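Local coordinates for DUF115 domain-containing protein (Magnetospirillum magneticum AMB-1, PDB 5MU5) that is a Maf glycosyltransferase involved in bacterial flagella formation, probably by transferring sugar to flagellin, at residues A[292-303]-A[313-321]; A[326-337]-A[354-362]. One frame throughout, in Å; residues are numbered along the deposited sequence.

Interaction 1: A[292-303]-A[313-321]; sequences KANQDRAVIISC and NGIQPDFQM
D318 accepts the backbone N-H of I300 through OD2, with 2.7 Å from I300 N to D318 OD2 and an almost straight bond (173°). The lone pair used is the anti one, turned away from OD1. CG of D318 lies anti to its own carbonyl carbon (chi1 -65°), which brings the carboxylate up to the edge of strand 299-303 just before the parallel pairing starts. K518 forms a salt bridge with the same oxygen. I300 O takes two N-H groups, from D318 and from F319.

In the parallel pairing S302 N bonds F319 O, and M321 N bonds S302 O at 2.8 Å. S302 OG donates to Q320 OE1 at 3.0 Å, while Q320 NE2 turns to G304 O.

At the other end, the Q295 amide reads the backbone of the opposite loop. Its OE1 accepts from Q316 N at 2.9 Å, and its NE2 donates to G314 O in the plane of both groups. K292 reaches over with an extended chain, and its NZ bonds N313 O from above the carbonyl plane. G314 has positive phi and closes helix 307-312 with a Schellman motif.

I301 CG2 packs on M321 CG at 3.6 Å. V299 CG1 meets the F319 ring at its edge.

Strand 275-278 pairs with the other edge of strand 299-303. Helix 307-312 covers S302 and P317, completing a beta-alpha-beta crossover, and helix 393-404 packs against I301 and M321.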
loop_
_atom_site.group_PDB
_atom_site.type_symbol
_atom_site.label_atom_id
_atom_site.label_comp_id
_atom_site.label_asym_id
_atom_site.label_seq_id
_atom_site.Cartn_x
_atom_site.Cartn_y
_atom_site.Cartn_z
ATOM N N LYS A 292 -21.052 -31.080 8.222
ATOM C CA LYS A 292 -21.583 -32.183 7.423
ATOM C C LYS A 292 -23.087 -32.313 7.564
ATOM O O LYS A 292 -23.787 -32.441 6.573
ATOM C CB LYS A 292 -20.914 -33.491 7.808
ATOM C CG LYS A 292 -21.216 -34.615 6.849
ATOM C CD LYS A 292 -20.222 -35.753 6.984
ATOM C CE LYS A 292 -20.476 -36.756 5.866
ATOM N NZ LYS A 292 -19.619 -37.959 6.007
ATOM N N ALA A 293 -23.566 -32.226 8.800
ATOM C CA ALA A 293 -24.993 -32.337 9.104
ATOM C C ALA A 293 -25.808 -31.158 8.584
ATOM O O ALA A 293 -27.019 -31.261 8.471
ATOM C CB ALA A 293 -25.196 -32.471 10.607
ATOM N N ASN A 294 -25.152 -30.056 8.248
ATOM C CA ASN A 294 -25.855 -28.875 7.773
ATOM C C ASN A 294 -25.610 -28.500 6.308
ATOM O O ASN A 294 -26.229 -27.571 5.813
ATOM C CB ASN A 294 -25.503 -27.687 8.672
ATOM C CG ASN A 294 -26.198 -27.759 10.006
ATOM O OD1 ASN A 294 -27.353 -27.361 10.134
ATOM N ND2 ASN A 294 -25.499 -28.264 11.015
ATOM N N GLN A 295 -24.742 -29.218 5.608
ATOM C CA GLN A 295 -24.376 -28.812 4.258
ATOM C C GLN A 295 -25.549 -28.795 3.297
ATOM O O GLN A 295 -25.502 -28.089 2.281
ATOM C CB GLN A 295 -23.252 -29.674 3.681
ATOM C CG GLN A 295 -23.673 -31.067 3.273
ATOM C CD GLN A 295 -22.518 -31.831 2.680
ATOM O OE1 GLN A 295 -21.873 -31.366 1.756
ATOM N NE2 GLN A 295 -22.245 -33.010 3.212
ATOM N N ASP A 296 -26.598 -29.546 3.609
ATOM C CA ASP A 296 -27.792 -29.542 2.766
ATOM C C ASP A 296 -28.579 -28.207 2.783
ATOM O O ASP A 296 -29.300 -27.906 1.813
ATOM C CB ASP A 296 -28.701 -30.736 3.093
ATOM C CG ASP A 296 -29.226 -30.703 4.514
ATOM O OD1 ASP A 296 -28.596 -30.056 5.391
ATOM O OD2 ASP A 296 -30.272 -31.345 4.767
ATOM N N ARG A 297 -28.421 -27.414 3.848
ATOM C CA ARG A 297 -29.119 -26.139 3.989
ATOM C C ARG A 297 -28.228 -24.912 4.272
ATOM O O ARG A 297 -28.705 -23.866 4.730
ATOM C CB ARG A 297 -30.212 -26.246 5.038
ATOM C CG ARG A 297 -29.730 -26.488 6.454
ATOM C CD ARG A 297 -30.922 -26.799 7.342
ATOM N NE ARG A 297 -30.533 -27.469 8.575
ATOM C CZ ARG A 297 -30.165 -28.747 8.659
ATOM N NH1 ARG A 297 -30.119 -29.517 7.569
ATOM N NH2 ARG A 297 -29.825 -29.258 9.841
ATOM N N ALA A 298 -26.946 -25.024 3.965
ATOM C CA ALA A 298 -26.040 -23.885 4.042
ATOM C C ALA A 298 -25.123 -23.887 2.837
ATOM O O ALA A 298 -24.809 -24.940 2.292
ATOM C CB ALA A 298 -25.222 -23.932 5.315
ATOM N N VAL A 299 -24.657 -22.711 2.433
ATOM C CA VAL A 299 -23.739 -22.642 1.307
ATOM C C VAL A 299 -22.340 -22.837 1.857
ATOM O O VAL A 299 -21.983 -22.164 2.804
ATOM C CB VAL A 299 -23.895 -21.302 0.579
ATOM C CG1 VAL A 299 -22.782 -21.093 -0.444
ATOM C CG2 VAL A 299 -25.278 -21.269 -0.064
ATOM N N ILE A 300 -21.578 -23.780 1.301
ATOM C CA ILE A 300 -20.217 -24.038 1.763
ATOM C C ILE A 300 -19.222 -23.305 0.870
ATOM O O ILE A 300 -19.147 -23.572 -0.327
ATOM C CB ILE A 300 -19.849 -25.525 1.724
ATOM C CG1 ILE A 300 -20.878 -26.388 2.450
ATOM C CG2 ILE A 300 -18.459 -25.737 2.308
ATOM C CD1 ILE A 300 -21.152 -26.006 3.882
ATOM N N ILE A 301 -18.491 -22.364 1.457
ATOM C CA ILE A 301 -17.445 -21.646 0.761
ATOM C C ILE A 301 -16.117 -22.169 1.308
ATOM O O ILE A 301 -15.785 -21.980 2.487
ATOM C CB ILE A 301 -17.586 -20.131 0.944
ATOM C CG1 ILE A 301 -18.871 -19.677 0.266
ATOM C CG2 ILE A 301 -16.392 -19.399 0.345
ATOM C CD1 ILE A 301 -19.074 -18.189 0.235
ATOM N N SER A 302 -15.386 -22.867 0.448
ATOM C CA SER A 302 -14.123 -23.471 0.795
ATOM C C SER A 302 -13.037 -22.519 0.387
ATOM O O SER A 302 -12.975 -22.113 -0.757
ATOM C CB SER A 302 -13.943 -24.802 0.051
ATOM O OG SER A 302 -12.682 -25.387 0.360
ATOM N N CYS A 303 -12.171 -22.175 1.328
ATOM C CA CYS A 303 -11.097 -21.226 1.067
ATOM C C CYS A 303 -9.770 -21.945 0.865
ATOM O O CYS A 303 -9.239 -22.554 1.795
ATOM C CB CYS A 303 -11.031 -20.225 2.216
ATOM S SG CYS A 303 -12.556 -19.247 2.305
ATOM N N ASN A 313 -13.971 -35.679 4.089
ATOM C CA ASN A 313 -15.108 -36.015 4.969
ATOM C C ASN A 313 -16.466 -36.068 4.272
ATOM O O ASN A 313 -17.505 -36.115 4.934
ATOM C CB ASN A 313 -15.173 -35.002 6.118
ATOM C CG ASN A 313 -14.032 -35.167 7.102
ATOM O OD1 ASN A 313 -14.097 -35.995 7.996
ATOM N ND2 ASN A 313 -12.999 -34.358 6.956
ATOM N N GLY A 314 -16.461 -36.047 2.944
ATOM C CA GLY A 314 -17.685 -36.095 2.179
ATOM C C GLY A 314 -18.517 -34.833 2.298
ATOM O O GLY A 314 -19.738 -34.893 2.424
ATOM N N ILE A 315 -17.858 -33.683 2.265
ATOM C CA ILE A 315 -18.563 -32.409 2.302
ATOM C C ILE A 315 -18.303 -31.747 0.971
ATOM O O ILE A 315 -17.163 -31.595 0.577
ATOM C CB ILE A 315 -18.073 -31.534 3.456
ATOM C CG1 ILE A 315 -18.397 -32.223 4.800
ATOM C CG2 ILE A 315 -18.688 -30.147 3.357
ATOM C CD1 ILE A 315 -17.708 -31.627 6.023
ATOM N N GLN A 316 -19.365 -31.381 0.268
ATOM C CA GLN A 316 -19.239 -30.763 -1.046
ATOM C C GLN A 316 -19.206 -29.226 -0.950
ATOM O O GLN A 316 -20.190 -28.610 -0.609
ATOM C CB GLN A 316 -20.418 -31.206 -1.923
ATOM C CG GLN A 316 -20.498 -30.545 -3.294
ATOM C CD GLN A 316 -19.301 -30.861 -4.178
ATOM O OE1 GLN A 316 -18.951 -32.025 -4.371
ATOM N NE2 GLN A 316 -18.675 -29.827 -4.731
ATOM N N PRO A 317 -18.058 -28.603 -1.239
ATOM C CA PRO A 317 -18.095 -27.150 -1.352
ATOM C C PRO A 317 -19.025 -26.700 -2.476
ATOM O O PRO A 317 -19.078 -27.335 -3.517
ATOM C CB PRO A 317 -16.663 -26.771 -1.739
ATOM C CG PRO A 317 -15.834 -27.945 -1.451
ATOM C CD PRO A 317 -16.712 -29.151 -1.437
ATOM N N ASP A 318 -19.744 -25.612 -2.263
ATOM C CA ASP A 318 -20.544 -25.003 -3.307
ATOM C C ASP A 318 -19.625 -24.084 -4.090
ATOM O O ASP A 318 -19.676 -24.016 -5.321
ATOM C CB ASP A 318 -21.699 -24.252 -2.679
ATOM C CG ASP A 318 -22.692 -25.202 -1.957
ATOM O OD1 ASP A 318 -23.414 -25.931 -2.673
ATOM O OD2 ASP A 318 -22.764 -25.202 -0.692
ATOM N N PHE A 319 -18.750 -23.392 -3.367
ATOM C CA PHE A 319 -17.751 -22.535 -3.989
ATOM C C PHE A 319 -16.383 -22.858 -3.463
ATOM O O PHE A 319 -16.236 -23.159 -2.282
ATOM C CB PHE A 319 -18.075 -21.061 -3.772
ATOM C CG PHE A 319 -19.375 -20.655 -4.383
ATOM C CD1 PHE A 319 -19.505 -20.585 -5.762
ATOM C CD2 PHE A 319 -20.479 -20.377 -3.593
ATOM C CE1 PHE A 319 -20.705 -20.224 -6.351
ATOM C CE2 PHE A 319 -21.683 -20.019 -4.171
ATOM C CZ PHE A 319 -21.794 -19.953 -5.558
ATOM N N GLN A 320 -15.405 -22.835 -4.362
ATOM C CA GLN A 320 -14.002 -22.987 -4.011
ATOM C C GLN A 320 -13.308 -21.660 -4.342
ATOM O O GLN A 320 -13.399 -21.154 -5.468
ATOM C CB GLN A 320 -13.367 -24.160 -4.777
ATOM C CG GLN A 320 -11.848 -24.275 -4.650
ATOM C CD GLN A 320 -11.404 -24.664 -3.250
ATOM O OE1 GLN A 320 -12.067 -25.448 -2.567
ATOM N NE2 GLN A 320 -10.273 -24.127 -2.820
ATOM N N MET A 321 -12.619 -21.099 -3.349
ATOM C CA MET A 321 -11.987 -19.792 -3.515
ATOM C C MET A 321 -10.499 -19.933 -3.759
ATOM O O MET A 321 -9.826 -20.796 -3.148
ATOM C CB MET A 321 -12.187 -18.923 -2.289
ATOM C CG MET A 321 -13.606 -18.837 -1.784
ATOM S SD MET A 321 -14.763 -18.036 -2.889
ATOM C CE MET A 321 -13.881 -16.491 -3.191
#

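Interaction 2: A[326-337]-A[354-362]; sequences GAAPYRALAAVH and DPRVRDLFE
Y330 lies between its own helix and R356. CB of R356 sits over one ring face, 3.8 Å from the ring centroid, in a CH-pi contact. A334 CB covers the opposite face near the rim. The R356 guanidinium continues along the same side of the ring as its CB, its plane only 18° from that of the ring. Its NH2 reaches A327, 3.4 Å from A327 CB. L360 packs further along the helix: its CD1 touches Y330 CE1 at 3.7 Å and also meets L333 and A334. H337 lays one ring face over the L360 carbonyl carbon. Deeper in, L333 CD1 meets V357 CG1 and the edge of the F361 ring.

D354 positions the arginine. R356 grips it side-on: NE bonds D354 OD1 at 2.8 Å, and NH2 bonds D354 OD2 at 3.0 Å. The backbone N of R356 also binds OD1, on its anti side, making an Asx turn. The R356 chain bends at chi3 (-72°), which folds the guanidinium back onto the carboxylate. One water joins G326 O to D354 N. A second donates to D354 OD2 and accepts only weakly from G326 N. D653 accepts from A327 N at the start of the helix.

An alanine at R356 would keep CB but would probably leave the D354 carboxylate without its charged mate and the Y330 face without the guanidinium.

No direct hydrogen bond crosses between the two segments. The D354-R356 salt bridge stays within the loop, so loop and helix 327-340 are joined by apolar packing, the arginine laid on the tyrosine ring, and waters.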
loop_
_atom_site.group_PDB
_atom_site.type_symbol
_atom_site.label_atom_id
_atom_site.label_comp_id
_atom_site.label_asym_id
_atom_site.label_seq_id
_atom_site.Cartn_x
_atom_site.Cartn_y
_atom_site.Cartn_z
ATOM N N GLY A 326 0.049 -18.088 -9.602
ATOM C CA GLY A 326 1.201 -18.983 -9.506
ATOM C C GLY A 326 0.943 -20.466 -9.639
ATOM O O GLY A 326 -0.138 -20.970 -9.346
ATOM N N ALA A 327 1.979 -21.168 -10.053
ATOM C CA ALA A 327 1.879 -22.582 -10.312
ATOM C C ALA A 327 1.701 -23.394 -9.029
ATOM O O ALA A 327 1.004 -24.414 -9.038
ATOM C CB ALA A 327 3.098 -23.048 -11.088
ATOM N N ALA A 328 2.302 -22.938 -7.931
ATOM C CA ALA A 328 2.241 -23.681 -6.663
ATOM C C ALA A 328 0.804 -23.811 -6.102
ATOM O O ALA A 328 0.379 -24.925 -5.792
ATOM C CB ALA A 328 3.214 -23.108 -5.623
ATOM N N PRO A 329 0.063 -22.680 -5.956
ATOM C CA PRO A 329 -1.348 -22.792 -5.593
ATOM C C PRO A 329 -2.131 -23.702 -6.550
ATOM O O PRO A 329 -2.980 -24.493 -6.107
ATOM C CB PRO A 329 -1.858 -21.366 -5.693
ATOM C CG PRO A 329 -0.660 -20.512 -5.503
ATOM C CD PRO A 329 0.476 -21.272 -6.117
ATOM N N TYR A 330 -1.847 -23.614 -7.845
ATOM C CA TYR A 330 -2.499 -24.507 -8.786
ATOM C C TYR A 330 -2.162 -25.976 -8.499
ATOM O O TYR A 330 -3.061 -26.831 -8.491
ATOM C CB TYR A 330 -2.139 -24.162 -10.240
ATOM C CG TYR A 330 -2.384 -25.309 -11.196
ATOM C CD1 TYR A 330 -3.680 -25.657 -11.575
ATOM C CD2 TYR A 330 -1.328 -26.054 -11.709
ATOM C CE1 TYR A 330 -3.916 -26.708 -12.450
ATOM C CE2 TYR A 330 -1.555 -27.126 -12.574
ATOM C CZ TYR A 330 -2.853 -27.442 -12.939
ATOM O OH TYR A 330 -3.111 -28.478 -13.802
ATOM N N ARG A 331 -0.877 -26.274 -8.294
ATOM C CA ARG A 331 -0.468 -27.664 -8.100
ATOM C C ARG A 331 -1.107 -28.229 -6.838
ATOM O O ARG A 331 -1.486 -29.382 -6.821
ATOM C CB ARG A 331 1.057 -27.859 -8.118
ATOM C CG ARG A 331 1.670 -27.831 -9.518
ATOM C CD ARG A 331 3.168 -28.129 -9.482
ATOM N NE ARG A 331 3.929 -27.092 -8.767
ATOM C CZ ARG A 331 4.600 -26.083 -9.337
ATOM N NH1 ARG A 331 4.649 -25.939 -10.666
ATOM N NH2 ARG A 331 5.235 -25.200 -8.568
ATOM N N ALA A 332 -1.259 -27.411 -5.807
ATOM C CA ALA A 332 -1.937 -27.851 -4.572
ATOM C C ALA A 332 -3.413 -28.198 -4.858
ATOM O O ALA A 332 -3.893 -29.269 -4.496
ATOM C CB ALA A 332 -1.820 -26.782 -3.489
ATOM N N LEU A 333 -4.112 -27.302 -5.543
ATOM C CA LEU A 333 -5.488 -27.561 -5.938
ATOM C C LEU A 333 -5.622 -28.790 -6.799
ATOM O O LEU A 333 -6.546 -29.570 -6.608
ATOM C CB LEU A 333 -6.074 -26.389 -6.712
ATOM C CG LEU A 333 -6.861 -25.367 -5.919
ATOM C CD1 LEU A 333 -7.378 -24.329 -6.911
ATOM C CD2 LEU A 333 -8.016 -26.023 -5.174
ATOM N N ALA A 334 -4.728 -28.940 -7.769
ATOM C CA ALA A 334 -4.768 -30.097 -8.670
ATOM C C ALA A 334 -4.626 -31.422 -7.924
ATOM O O ALA A 334 -5.295 -32.389 -8.256
ATOM C CB ALA A 334 -3.683 -29.985 -9.741
ATOM N N ALA A 335 -3.736 -31.468 -6.931
ATOM C CA ALA A 335 -3.537 -32.677 -6.100
ATOM C C ALA A 335 -4.829 -33.073 -5.362
ATOM O O ALA A 335 -5.158 -34.249 -5.243
ATOM C CB ALA A 335 -2.401 -32.449 -5.099
ATOM N N VAL A 336 -5.565 -32.079 -4.878
ATOM C CA VAL A 336 -6.840 -32.329 -4.203
ATOM C C VAL A 336 -7.885 -32.845 -5.202
ATOM O O VAL A 336 -8.628 -33.762 -4.890
ATOM C CB VAL A 336 -7.370 -31.072 -3.495
ATOM C CG1 VAL A 336 -8.698 -31.369 -2.841
ATOM C CG2 VAL A 336 -6.371 -30.556 -2.462
ATOM N N HIS A 337 -7.945 -32.240 -6.386
ATOM C CA HIS A 337 -8.819 -32.697 -7.478
ATOM C C HIS A 337 -8.529 -34.153 -7.870
ATOM O O HIS A 337 -9.435 -34.978 -8.017
ATOM C CB HIS A 337 -8.606 -31.796 -8.702
ATOM C CG HIS A 337 -9.388 -32.203 -9.911
ATOM N ND1 HIS A 337 -10.754 -32.023 -10.019
ATOM C CD2 HIS A 337 -8.988 -32.738 -11.085
ATOM C CE1 HIS A 337 -11.163 -32.449 -11.198
ATOM N NE2 HIS A 337 -10.110 -32.886 -11.864
ATOM N N ASP A 354 -3.738 -18.896 -11.757
ATOM C CA ASP A 354 -3.139 -19.666 -12.845
ATOM C C ASP A 354 -4.209 -20.095 -13.874
ATOM O O ASP A 354 -5.215 -20.655 -13.507
ATOM C CB ASP A 354 -2.394 -20.882 -12.286
ATOM C CG ASP A 354 -1.446 -21.530 -13.317
ATOM O OD1 ASP A 354 -1.941 -22.247 -14.220
ATOM O OD2 ASP A 354 -0.209 -21.328 -13.197
ATOM N N PRO A 355 -3.986 -19.847 -15.169
ATOM C CA PRO A 355 -4.983 -20.242 -16.184
ATOM C C PRO A 355 -5.388 -21.704 -16.170
ATOM O O PRO A 355 -6.492 -22.020 -16.594
ATOM C CB PRO A 355 -4.287 -19.938 -17.509
ATOM C CG PRO A 355 -3.282 -18.908 -17.183
ATOM C CD PRO A 355 -2.827 -19.168 -15.776
ATOM N N ARG A 356 -4.507 -22.582 -15.695
ATOM C CA ARG A 356 -4.796 -24.029 -15.638
ATOM C C ARG A 356 -5.798 -24.405 -14.554
ATOM O O ARG A 356 -6.256 -25.541 -14.501
ATOM C CB ARG A 356 -3.507 -24.825 -15.405
ATOM C CG ARG A 356 -2.508 -24.709 -16.541
ATOM C CD ARG A 356 -1.178 -25.291 -16.142
ATOM N NE ARG A 356 -0.494 -24.443 -15.176
ATOM C CZ ARG A 356 0.746 -24.648 -14.733
ATOM N NH1 ARG A 356 1.451 -25.692 -15.137
ATOM N NH2 ARG A 356 1.285 -23.812 -13.878
ATOM N N VAL A 357 -6.115 -23.463 -13.675
ATOM C CA VAL A 357 -7.084 -23.715 -12.613
ATOM C C VAL A 357 -8.452 -24.023 -13.208
ATOM O O VAL A 357 -9.196 -24.819 -12.658
ATOM C CB VAL A 357 -7.188 -22.512 -11.642
ATOM C CG1 VAL A 357 -8.297 -22.717 -10.636
ATOM C CG2 VAL A 357 -5.877 -22.316 -10.898
ATOM N N ARG A 358 -8.756 -23.393 -14.340
ATOM C CA ARG A 358 -10.025 -23.568 -15.025
ATOM C C ARG A 358 -10.321 -25.033 -15.320
ATOM O O ARG A 358 -11.427 -25.507 -15.029
ATOM C CB ARG A 358 -10.062 -22.752 -16.324
ATOM C CG ARG A 358 -11.444 -22.756 -16.970
ATOM C CD ARG A 358 -11.868 -21.366 -17.399
ATOM N NE ARG A 358 -11.436 -21.040 -18.753
ATOM C CZ ARG A 358 -11.036 -19.836 -19.155
ATOM N NH1 ARG A 358 -10.951 -18.823 -18.291
ATOM N NH2 ARG A 358 -10.675 -19.658 -20.424
ATOM N N ASP A 359 -9.324 -25.733 -15.867
ATOM C CA ASP A 359 -9.422 -27.161 -16.214
ATOM C C ASP A 359 -9.904 -28.057 -15.074
ATOM O O ASP A 359 -10.535 -29.063 -15.315
ATOM C CB ASP A 359 -8.061 -27.721 -16.640
ATOM C CG ASP A 359 -7.408 -26.947 -17.778
ATOM O OD1 ASP A 359 -8.115 -26.258 -18.545
ATOM O OD2 ASP A 359 -6.163 -27.046 -17.898
ATOM N N LEU A 360 -9.611 -27.701 -13.832
ATOM C CA LEU A 360 -9.978 -28.547 -12.701
ATOM C C LEU A 360 -11.440 -28.437 -12.330
ATOM O O LEU A 360 -11.926 -29.203 -11.498
ATOM C CB LEU A 360 -9.148 -28.170 -11.475
ATOM C CG LEU A 360 -7.639 -28.089 -11.696
ATOM C CD1 LEU A 360 -6.962 -27.549 -10.442
ATOM C CD2 LEU A 360 -7.084 -29.446 -12.097
ATOM N N PHE A 361 -12.132 -27.468 -12.915
ATOM C CA PHE A 361 -13.503 -27.186 -12.526
ATOM C C PHE A 361 -14.453 -27.133 -13.689
ATOM O O PHE A 361 -14.161 -26.542 -14.709
ATOM C CB PHE A 361 -13.596 -25.838 -11.819
ATOM C CG PHE A 361 -12.984 -25.837 -10.474
ATOM C CD1 PHE A 361 -11.636 -25.556 -10.323
ATOM C CD2 PHE A 361 -13.744 -26.121 -9.358
ATOM C CE1 PHE A 361 -11.053 -25.566 -9.082
ATOM C CE2 PHE A 361 -13.166 -26.128 -8.111
ATOM C CZ PHE A 361 -11.820 -25.852 -7.972
ATOM N N GLU A 362 -15.615 -27.729 -13.485
ATOM C CA GLU A 362 -16.725 -27.582 -14.405
ATOM C C GLU A 362 -16.959 -26.108 -14.783
ATOM O O GLU A 362 -17.124 -25.788 -15.957
ATOM C CB GLU A 362 -17.988 -28.180 -13.758
ATOM C CG GLU A 362 -17.998 -29.709 -13.807
ATOM C CD GLU A 362 -18.993 -30.357 -12.864
ATOM O OE1 GLU A 362 -19.808 -29.631 -12.246
ATOM O OE2 GLU A 362 -18.954 -31.607 -12.746
HETATM O O HOH W 1 -2.883 -19.684 -9.202
HETATM O O HOH W 2 0.311 -18.419 -12.700
HETATM O O HOH W 3 3.284 -27.185 -12.795
#

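How the interactions relate
Both interactions belong to the MptE-like part of the protein, and their centres are about 19 Å apart. Along the chain they come in series. Interaction 1 pairs two neighbouring parallel strands of the mixed sheet, 299-303 and 319-322. The chain then leaves strand 319-322 and enters helix 327-340, which starts interaction 2. Strand 346-350 comes next and returns to the sheet beside 319-322. The loop 354-362 then packs on the helix before strand 363-367. The two contacts touch directly: Q320 CG lies 3.7 Å from F361 CZ, and L333 also packs on Q320. Together they tie successive strands and a covering helix into one alpha/beta unit.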